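Local coordinates for protein CheQ (Campylobacter jejuni subsp. jejuni, PDB 6A51) that controls, like the regulator CheP, transcription of cheVAW, the core chemotaxis operon, at residues Glu22-Ile28 / Leu82-Leu87; Phe91-Leu97 / Gln140-Ile144. All blocks are in the same frame, centred on the assembly; numbering follows the deposited sequence.

Interaction 1: Glu22-Ile28 / Leu82-Leu87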
ATOM      1  N   GLU A  22       1.884   6.867   0.937  1.00 46.37           N
ATOM      2  CA  GLU A  22       1.980   7.408  -0.409  1.00 44.14           C
ATOM      3  C   GLU A  22       1.537   6.340  -1.396  1.00 46.35           C
ATOM      4  O   GLU A  22       2.072   5.221  -1.397  1.00 42.68           O
ATOM      5  CB  GLU A  22       3.396   7.875  -0.722  1.00 47.90           C
ATOM      6  CG  GLU A  22       3.670   7.939  -2.206  1.00 74.38           C
ATOM      7  CD  GLU A  22       4.914   8.739  -2.559  1.00 70.81           C
ATOM      8  OE1 GLU A  22       5.193   8.933  -3.775  1.00 66.11           O
ATOM      9  OE2 GLU A  22       5.611   9.208  -1.616  1.00 68.13           O
ATOM     10  N   PHE A  23       0.565   6.688  -2.225  1.00 36.42           N
ATOM     11  CA  PHE A  23      -0.039   5.710  -3.108  1.00 38.70           C
ATOM     12  C   PHE A  23       0.908   5.383  -4.253  1.00 35.09           C
ATOM     13  O   PHE A  23       1.773   6.181  -4.621  1.00 38.97           O
ATOM     14  CB  PHE A  23      -1.374   6.236  -3.637  1.00 33.89           C
ATOM     15  CG  PHE A  23      -2.193   6.941  -2.595  1.00 32.95           C
ATOM     16  CD1 PHE A  23      -2.190   6.505  -1.274  1.00 37.01           C
ATOM     17  CD2 PHE A  23      -2.950   8.046  -2.927  1.00 25.68           C
ATOM     18  CE1 PHE A  23      -2.922   7.161  -0.308  1.00 31.15           C
ATOM     19  CE2 PHE A  23      -3.689   8.704  -1.968  1.00 36.61           C
ATOM     20  CZ  PHE A  23      -3.671   8.259  -0.655  1.00 40.90           C
ATOM     21  N   LEU A  24       0.748   4.178  -4.804  1.00 33.96           N
ATOM     22  CA  LEU A  24       1.614   3.671  -5.856  1.00 30.28           C
ATOM     23  C   LEU A  24       1.131   4.036  -7.263  1.00 33.56           C
ATOM     24  O   LEU A  24       1.434   3.311  -8.219  1.00 41.50           O
ATOM     25  CB  LEU A  24       1.741   2.160  -5.709  1.00 23.05           C
ATOM     26  CG  LEU A  24       2.467   1.690  -4.467  1.00 32.10           C
ATOM     27  CD1 LEU A  24       2.080   0.237  -4.179  1.00 28.47           C
ATOM     28  CD2 LEU A  24       3.991   1.834  -4.678  1.00 31.89           C
ATOM     29  N   ASP A  25       0.385   5.134  -7.406  1.00 36.76           N
ATOM     30  CA  ASP A  25      -0.139   5.607  -8.686  1.00 34.75           C
ATOM     31  C   ASP A  25       0.883   5.513  -9.817  1.00 51.53           C
ATOM     32  O   ASP A  25       0.655   4.869 -10.849  1.00 36.18           O
ATOM     33  CB  ASP A  25      -0.587   7.067  -8.535  1.00 40.23           C
ATOM     34  CG  ASP A  25      -1.950   7.219  -7.865  1.00 50.53           C
ATOM     35  OD1 ASP A  25      -2.278   6.467  -6.921  1.00 45.89           O
ATOM     36  OD2 ASP A  25      -2.688   8.133  -8.282  1.00 58.85           O
ATOM     37  N   HIS A  26       2.022   6.162  -9.622  1.00 46.54           N
ATOM     38  CA  HIS A  26       3.053   6.327 -10.629  1.00 36.00           C
ATOM     39  C   HIS A  26       4.003   5.125 -10.749  1.00 40.69           C
ATOM     40  O   HIS A  26       5.056   5.278 -11.368  1.00 41.04           O
ATOM     41  CB  HIS A  26       3.855   7.590 -10.311  1.00 40.26           C
ATOM     42  CG  HIS A  26       3.017   8.826 -10.242  1.00 49.73           C
ATOM     43  ND1 HIS A  26       2.005   9.084 -11.143  1.00 51.30           N
ATOM     44  CD2 HIS A  26       3.038   9.872  -9.384  1.00 52.92           C
ATOM     45  CE1 HIS A  26       1.435  10.236 -10.841  1.00 48.35           C
ATOM     46  NE2 HIS A  26       2.042  10.734  -9.777  1.00 64.70           N
ATOM     47  N   TYR A  27       3.681   3.956 -10.199  1.00 35.87           N
ATOM     48  CA  TYR A  27       4.621   2.848 -10.147  1.00 29.63           C
ATOM     49  C   TYR A  27       3.967   1.563 -10.624  1.00 35.23           C
ATOM     50  O   TYR A  27       2.750   1.383 -10.531  1.00 43.84           O
ATOM     51  CB  TYR A  27       5.157   2.605  -8.724  1.00 25.81           C
ATOM     52  CG  TYR A  27       6.080   3.675  -8.192  1.00 29.87           C
ATOM     53  CD1 TYR A  27       5.585   4.762  -7.486  1.00 33.91           C
ATOM     54  CD2 TYR A  27       7.452   3.588  -8.375  1.00 31.34           C
ATOM     55  CE1 TYR A  27       6.432   5.736  -6.976  1.00 31.89           C
ATOM     56  CE2 TYR A  27       8.306   4.563  -7.876  1.00 37.87           C
ATOM     57  CZ  TYR A  27       7.794   5.631  -7.171  1.00 34.64           C
ATOM     58  OH  TYR A  27       8.654   6.603  -6.680  1.00 38.15           O
ATOM     59  N   ILE A  28       4.805   0.644 -11.103  1.00 30.22           N
ATOM     60  CA  ILE A  28       4.387  -0.726 -11.367  1.00 35.81           C
ATOM     61  C   ILE A  28       5.285  -1.663 -10.571  1.00 39.14           C
ATOM     62  O   ILE A  28       6.409  -1.328 -10.188  1.00 37.51           O
ATOM     63  CB  ILE A  28       4.435  -1.092 -12.862  1.00 43.87           C
ATOM     64  CG1 ILE A  28       5.877  -1.027 -13.359  1.00 39.09           C
ATOM     65  CG2 ILE A  28       3.538  -0.165 -13.677  1.00 43.09           C
ATOM     66  CD1 ILE A  28       5.997  -1.088 -14.838  1.00 47.45           C
ATOM     67  N   LEU A  82      -2.112   0.636  -9.884  1.00 35.65           N
ATOM     68  CA  LEU A  82      -1.983   0.655  -8.435  1.00 33.73           C
ATOM     69  C   LEU A  82      -2.431   1.993  -7.853  1.00 30.32           C
ATOM     70  O   LEU A  82      -1.974   2.367  -6.767  1.00 42.66           O
ATOM     71  CB  LEU A  82      -0.533   0.345  -8.036  1.00 34.51           C
ATOM     72  CG  LEU A  82       0.033  -1.022  -8.428  1.00 28.70           C
ATOM     73  CD1 LEU A  82       1.563  -0.980  -8.476  1.00 35.43           C
ATOM     74  CD2 LEU A  82      -0.433  -2.070  -7.439  1.00 34.59           C
ATOM     75  N   ASN A  83      -3.293   2.728  -8.557  1.00 37.38           N
ATOM     76  CA  ASN A  83      -3.775   4.014  -8.064  1.00 38.17           C
ATOM     77  C   ASN A  83      -4.429   3.858  -6.703  1.00 37.22           C
ATOM     78  O   ASN A  83      -5.318   3.019  -6.526  1.00 35.62           O
ATOM     79  CB  ASN A  83      -4.759   4.620  -9.053  1.00 42.61           C
ATOM     80  CG  ASN A  83      -4.089   5.086 -10.335  1.00 53.80           C
ATOM     81  OD1 ASN A  83      -2.873   5.278 -10.383  1.00 54.82           O
ATOM     82  ND2 ASN A  83      -4.884   5.281 -11.375  1.00 60.29           N
ATOM     83  N   GLY A  84      -3.968   4.661  -5.737  1.00 32.19           N
ATOM     84  CA  GLY A  84      -4.445   4.610  -4.368  1.00 20.61           C
ATOM     85  C   GLY A  84      -3.928   3.452  -3.543  1.00 31.79           C
ATOM     86  O   GLY A  84      -4.251   3.368  -2.347  1.00 29.59           O
ATOM     87  N   PHE A  85      -3.143   2.550  -4.121  1.00 30.13           N
ATOM     88  CA  PHE A  85      -2.755   1.383  -3.348  1.00 32.58           C
ATOM     89  C   PHE A  85      -1.434   1.603  -2.640  1.00 26.39           C
ATOM     90  O   PHE A  85      -0.615   2.443  -3.027  1.00 28.81           O
ATOM     91  CB  PHE A  85      -2.676   0.141  -4.229  1.00 31.65           C
ATOM     92  CG  PHE A  85      -4.019  -0.447  -4.537  1.00 37.33           C
ATOM     93  CD1 PHE A  85      -4.778   0.049  -5.597  1.00 34.65           C
ATOM     94  CD2 PHE A  85      -4.548  -1.470  -3.745  1.00 32.80           C
ATOM     95  CE1 PHE A  85      -6.029  -0.485  -5.885  1.00 32.58           C
ATOM     96  CE2 PHE A  85      -5.807  -2.015  -4.027  1.00 41.29           C
ATOM     97  CZ  PHE A  85      -6.547  -1.521  -5.104  1.00 30.74           C
ATOM     98  N   VAL A  86      -1.257   0.844  -1.563  1.00 20.43           N
ATOM     99  CA  VAL A  86       0.018   0.702  -0.878  1.00 24.79           C
ATOM    100  C   VAL A  86       0.186  -0.777  -0.564  1.00 25.99           C
ATOM    101  O   VAL A  86      -0.779  -1.545  -0.549  1.00 24.48           O
ATOM    102  CB  VAL A  86       0.094   1.536   0.418  1.00 27.19           C
ATOM    103  CG1 VAL A  86      -0.321   2.969   0.167  1.00 24.45           C
ATOM    104  CG2 VAL A  86      -0.768   0.906   1.497  1.00 21.35           C
ATOM    105  N   LEU A  87       1.431  -1.185  -0.344  1.00 30.23           N
ATOM    106  CA  LEU A  87       1.683  -2.542   0.119  1.00 28.57           C
ATOM    107  C   LEU A  87       0.926  -2.788   1.421  1.00 33.90           C
ATOM    108  O   LEU A  87       0.861  -1.915   2.292  1.00 34.44           O
ATOM    109  CB  LEU A  87       3.177  -2.738   0.337  1.00 28.35           C
ATOM    110  CG  LEU A  87       3.868  -3.950  -0.248  1.00 35.21           C
ATOM    111  CD1 LEU A  87       3.364  -4.191  -1.643  1.00 34.65           C
ATOM    112  CD2 LEU A  87       5.336  -3.632  -0.268  1.00 41.75           C
TER
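Asp25 reaches across to the backbone of Gly84, whose N donates to Asp25 OD1 at 2.7 Å with an N-H...O angle of 160°, meeting the oxygen nearly along its C-O bond. The carboxylate swings there because CG lies beside its own backbone N and anti to the carbonyl carbon (chi1 -79°). Asn83 comes across the same carboxylate at about a right angle, its amide plane turned 43° from that of the acid, without a hydrogen bond between them. The second link is between backbones: Leu24 N donates to Phe85 O at 2.8 Å, and the CA of Phe23 adds a CH...O contact to that same carbonyl. Beneath these bonds Leu24 CB lies 3.7 Å from Leu82 CB. Leu82 CD1 continues to Tyr27 O and the CA of Ile28. Phe23 lies against Gly84, with Phe23 CB 3.6 Å from Gly84 CA. Val86 CG1 sits at the edge of the Phe23 ring, near the plane. Beyond, Tyr138 meets the Phe23 ring edge-to-face, and helix 127-134 lies against both Phe23 and Val86. Two beta turns thus dock on each other, a type I turn over Leu24-Tyr27 and a type II turn over Leu82-Phe85. Gly84 takes the third position of the latter with the positive phi usual for glycine there. Each turn feeds an outermost strand, 27-29 of the mixed sheet and 85-87 of an antiparallel one, so the contact joins the edges of two sheets through their beta turns.

Interaction 2: Phe91-Leu97 / Gln140-Ile144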
ATOM      1  N   PHE A  91       0.760  -0.727   4.953  1.00 24.81           N
ATOM      2  CA  PHE A  91      -0.465  -0.276   5.599  1.00 29.33           C
ATOM      3  C   PHE A  91      -0.491  -0.692   7.062  1.00 26.72           C
ATOM      4  O   PHE A  91      -0.841   0.111   7.935  1.00 28.22           O
ATOM      5  CB  PHE A  91      -1.676  -0.820   4.844  1.00 30.78           C
ATOM      6  CG  PHE A  91      -3.001  -0.429   5.439  1.00 29.45           C
ATOM      7  CD1 PHE A  91      -3.611  -1.226   6.398  1.00 30.55           C
ATOM      8  CD2 PHE A  91      -3.655   0.712   5.013  1.00 29.40           C
ATOM      9  CE1 PHE A  91      -4.847  -0.873   6.945  1.00 31.67           C
ATOM     10  CE2 PHE A  91      -4.894   1.072   5.551  1.00 24.11           C
ATOM     11  CZ  PHE A  91      -5.485   0.270   6.525  1.00 29.58           C
ATOM     12  N   CYS A  92      -0.095  -1.936   7.355  1.00 28.05           N
ATOM     13  CA  CYS A  92      -0.095  -2.400   8.743  1.00 23.67           C
ATOM     14  C   CYS A  92       1.008  -1.730   9.542  1.00 31.15           C
ATOM     15  O   CYS A  92       0.828  -1.415  10.724  1.00 36.11           O
ATOM     16  CB  CYS A  92       0.053  -3.921   8.794  1.00 26.26           C
ATOM     17  SG  CYS A  92      -1.326  -4.825   8.025  1.00 37.35           S
ATOM     18  N   SER A  93       2.164  -1.510   8.918  1.00 30.96           N
ATOM     19  CA  SER A  93       3.213  -0.723   9.556  1.00 32.46           C
ATOM     20  C   SER A  93       2.710   0.687   9.869  1.00 29.23           C
ATOM     21  O   SER A  93       2.740   1.132  11.020  1.00 31.53           O
ATOM     22  CB  SER A  93       4.446  -0.694   8.635  1.00 40.87           C
ATOM     23  OG  SER A  93       5.475   0.160   9.115  1.00 73.67           O
ATOM     24  N   PHE A  94       2.200   1.379   8.851  1.00 27.02           N
ATOM     25  CA  PHE A  94       1.728   2.752   9.000  1.00 28.39           C
ATOM     26  C   PHE A  94       0.663   2.874  10.093  1.00 32.46           C
ATOM     27  O   PHE A  94       0.762   3.729  10.977  1.00 33.18           O
ATOM     28  CB  PHE A  94       1.197   3.215   7.641  1.00 24.11           C
ATOM     29  CG  PHE A  94       0.764   4.649   7.588  1.00 29.65           C
ATOM     30  CD1 PHE A  94       1.623   5.667   7.937  1.00 35.10           C
ATOM     31  CD2 PHE A  94      -0.486   4.983   7.092  1.00 37.11           C
ATOM     32  CE1 PHE A  94       1.224   6.994   7.845  1.00 36.62           C
ATOM     33  CE2 PHE A  94      -0.886   6.305   6.999  1.00 39.20           C
ATOM     34  CZ  PHE A  94      -0.030   7.310   7.386  1.00 36.69           C
ATOM     35  N   THR A  95      -0.354   2.013  10.063  1.00 20.81           N
ATOM     36  CA  THR A  95      -1.508   2.185  10.928  1.00 26.17           C
ATOM     37  C   THR A  95      -1.366   1.474  12.257  1.00 33.39           C
ATOM     38  O   THR A  95      -2.218   1.663  13.128  1.00 27.80           O
ATOM     39  CB  THR A  95      -2.789   1.656  10.266  1.00 22.08           C
ATOM     40  OG1 THR A  95      -2.678   0.236  10.092  1.00 25.91           O
ATOM     41  CG2 THR A  95      -3.042   2.313   8.931  1.00 15.81           C
ATOM     42  N   GLY A  96      -0.357   0.626  12.419  1.00 31.30           N
ATOM     43  CA  GLY A  96      -0.321  -0.213  13.597  1.00 26.14           C
ATOM     44  C   GLY A  96      -1.326  -1.341  13.616  1.00 29.38           C
ATOM     45  O   GLY A  96      -1.436  -2.038  14.624  1.00 48.87           O
ATOM     46  N   LEU A  97      -2.089  -1.535  12.549  1.00 41.01           N
ATOM     47  CA  LEU A  97      -3.019  -2.655  12.501  1.00 41.52           C
ATOM     48  C   LEU A  97      -2.243  -3.964  12.454  1.00 38.98           C
ATOM     49  O   LEU A  97      -1.199  -4.052  11.803  1.00 52.34           O
ATOM     50  CB  LEU A  97      -3.921  -2.521  11.275  1.00 29.94           C
ATOM     51  CG  LEU A  97      -4.967  -3.595  11.009  1.00 33.00           C
ATOM     52  CD1 LEU A  97      -6.123  -3.410  11.969  1.00 29.24           C
ATOM     53  CD2 LEU A  97      -5.441  -3.508   9.573  1.00 30.82           C
ATOM     54  N   GLN A 140      -2.458  12.914   6.415  1.00 44.89           N
ATOM     55  CA  GLN A 140      -2.548  12.655   7.838  1.00 38.43           C
ATOM     56  C   GLN A 140      -2.006  11.273   8.166  1.00 45.33           C
ATOM     57  O   GLN A 140      -2.179  10.316   7.404  1.00 44.74           O
ATOM     58  CB  GLN A 140      -3.996  12.776   8.303  1.00 45.54           C
ATOM     59  CG  GLN A 140      -4.303  14.112   8.944  1.00 36.45           C
ATOM     60  CD  GLN A 140      -5.755  14.436   8.872  1.00 49.84           C
ATOM     61  OE1 GLN A 140      -6.331  14.476   7.782  1.00 56.20           O
ATOM     62  NE2 GLN A 140      -6.381  14.659  10.032  1.00 74.50           N
ATOM     63  N   HIS A 141      -1.328  11.174   9.301  1.00 35.36           N
ATOM     64  CA  HIS A 141      -0.893   9.890   9.814  1.00 37.81           C
ATOM     65  C   HIS A 141      -2.022   9.341  10.676  1.00 40.49           C
ATOM     66  O   HIS A 141      -2.294   9.870  11.752  1.00 55.71           O
ATOM     67  CB  HIS A 141       0.409  10.019  10.600  1.00 37.57           C
ATOM     68  CG  HIS A 141       1.111   8.712  10.809  1.00 69.25           C
ATOM     69  ND1 HIS A 141       2.457   8.535  10.551  1.00 67.37           N
ATOM     70  CD2 HIS A 141       0.650   7.509  11.240  1.00 53.97           C
ATOM     71  CE1 HIS A 141       2.794   7.284  10.820  1.00 53.10           C
ATOM     72  NE2 HIS A 141       1.716   6.641  11.238  1.00 49.21           N
ATOM     73  N   ILE A 142      -2.684   8.299  10.197  1.00 37.15           N
ATOM     74  CA  ILE A 142      -3.762   7.647  10.929  1.00 34.78           C
ATOM     75  C   ILE A 142      -3.194   6.450  11.673  1.00 27.59           C
ATOM     76  O   ILE A 142      -2.220   5.833  11.243  1.00 32.62           O
ATOM     77  CB  ILE A 142      -4.910   7.223   9.984  1.00 21.78           C
ATOM     78  CG1 ILE A 142      -4.402   6.227   8.946  1.00 32.26           C
ATOM     79  CG2 ILE A 142      -5.466   8.438   9.249  1.00 20.77           C
ATOM     80  CD1 ILE A 142      -5.462   5.741   7.978  1.00 23.20           C
ATOM     81  N   TYR A 143      -3.795   6.124  12.810  1.00 27.87           N
ATOM     82  CA  TYR A 143      -3.585   4.843  13.459  1.00 22.35           C
ATOM     83  C   TYR A 143      -4.932   4.176  13.689  1.00 35.90           C
ATOM     84  O   TYR A 143      -5.966   4.847  13.792  1.00 26.26           O
ATOM     85  CB  TYR A 143      -2.853   4.965  14.798  1.00 22.02           C
ATOM     86  CG  TYR A 143      -3.576   5.740  15.897  1.00 22.56           C
ATOM     87  CD1 TYR A 143      -3.401   7.115  16.034  1.00 16.25           C
ATOM     88  CD2 TYR A 143      -4.393   5.094  16.817  1.00 25.25           C
ATOM     89  CE1 TYR A 143      -4.019   7.823  17.045  1.00 31.81           C
ATOM     90  CE2 TYR A 143      -5.025   5.798  17.835  1.00 29.69           C
ATOM     91  CZ  TYR A 143      -4.837   7.158  17.938  1.00 38.07           C
ATOM     92  OH  TYR A 143      -5.452   7.861  18.942  1.00 48.55           O
ATOM     93  N   ILE A 144      -4.897   2.845  13.769  1.00 26.30           N
ATOM     94  CA  ILE A 144      -6.073   2.014  13.984  1.00 33.71           C
ATOM     95  C   ILE A 144      -5.827   1.212  15.248  1.00 33.70           C
ATOM     96  O   ILE A 144      -4.779   0.580  15.392  1.00 32.56           O
ATOM     97  CB  ILE A 144      -6.350   1.071  12.796  1.00 31.23           C
ATOM     98  CG1 ILE A 144      -6.510   1.853  11.501  1.00 30.86           C
ATOM     99  CG2 ILE A 144      -7.611   0.240  13.047  1.00 18.08           C
ATOM    100  CD1 ILE A 144      -6.585   0.965  10.264  1.00 21.14           C
TER
HETATM  101  O   HOH W   1      -3.888  -2.075  16.423  1.00 40.36           O
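The Phe94 and His141 rings approach from opposite directions, with centroids 4.1 Å apart and planes inclined at 38°, an oblique pair rather than a stack. Phe94 CE1 lies over the centre of one imidazole face, and His141 also stacks with Tyr170. Around the phenyl ring, Ile142 O lies over one face and Gln140 O at the edge, in plane, 3.7 Å from Phe94 CZ; that carbonyl is bound by the hydroxyl of Tyr131. Phe91 has the methyl CG2 of Thr95 over its ring centre and Leu97 CD2 at its edge. Ile144 CD1 arrives obliquely, 4.0 Å from Phe91 CZ. Ile144 runs side by side with Thr95, and its other branch, CG2, meets Leu97 CD1 at 4.1 Å.

His141 NE2 donates to Phe94 O at 3.1 Å with an N-H...O angle of 142°, and the oxygen lies somewhat out of the imidazole plane. One residue on, Thr95 O accepts from Ile144 N at 3.0 Å. A water donates to both Gly96 O and Ile144 O, bridging the two segments. With chi1 of 65°, Thr95 OG1 sits between its backbone N and carbonyl carbon, where it donates to Phe91 O and accepts from Leu97 N, forming an ST turn as the chain leaves the helix. Phe91 O also takes the N-H of Thr95, from the opposite face of its plane.

Successive carbonyls at the C-terminal end of helix 88-95 therefore receive donors from the strand that crosses nearly perpendicular to it. The bond to Phe94 O is consistent with a proton on His141 NE2, and the partial negative charge of the helix end would probably favour protonation of the imidazole.

Overall arrangement
Starting from the N terminus, the chain passes residues 22-28, builds most of the mixed sheet and helices 30-37 and 73-77, and returns at 82-87, where interaction 1 closes a loop of 53 residues. Strand 85-87 then runs straight into helix 88-95, whose end opens interaction 2. A second loop, of 42 residues, carries strands 116-119 and 122-126 and helix 127-134 before 140-144 closes it. The loops follow in series, neither nested nor crossed. The centres of interactions 1 and 2 lie about 16 Å apart, yet Val86 CG2 packs 3.9 Å from Phe91 CB, and both residues touch Leu127. Together the contacts join all three sheets through the strand 85-87 and helix 88-95 unit.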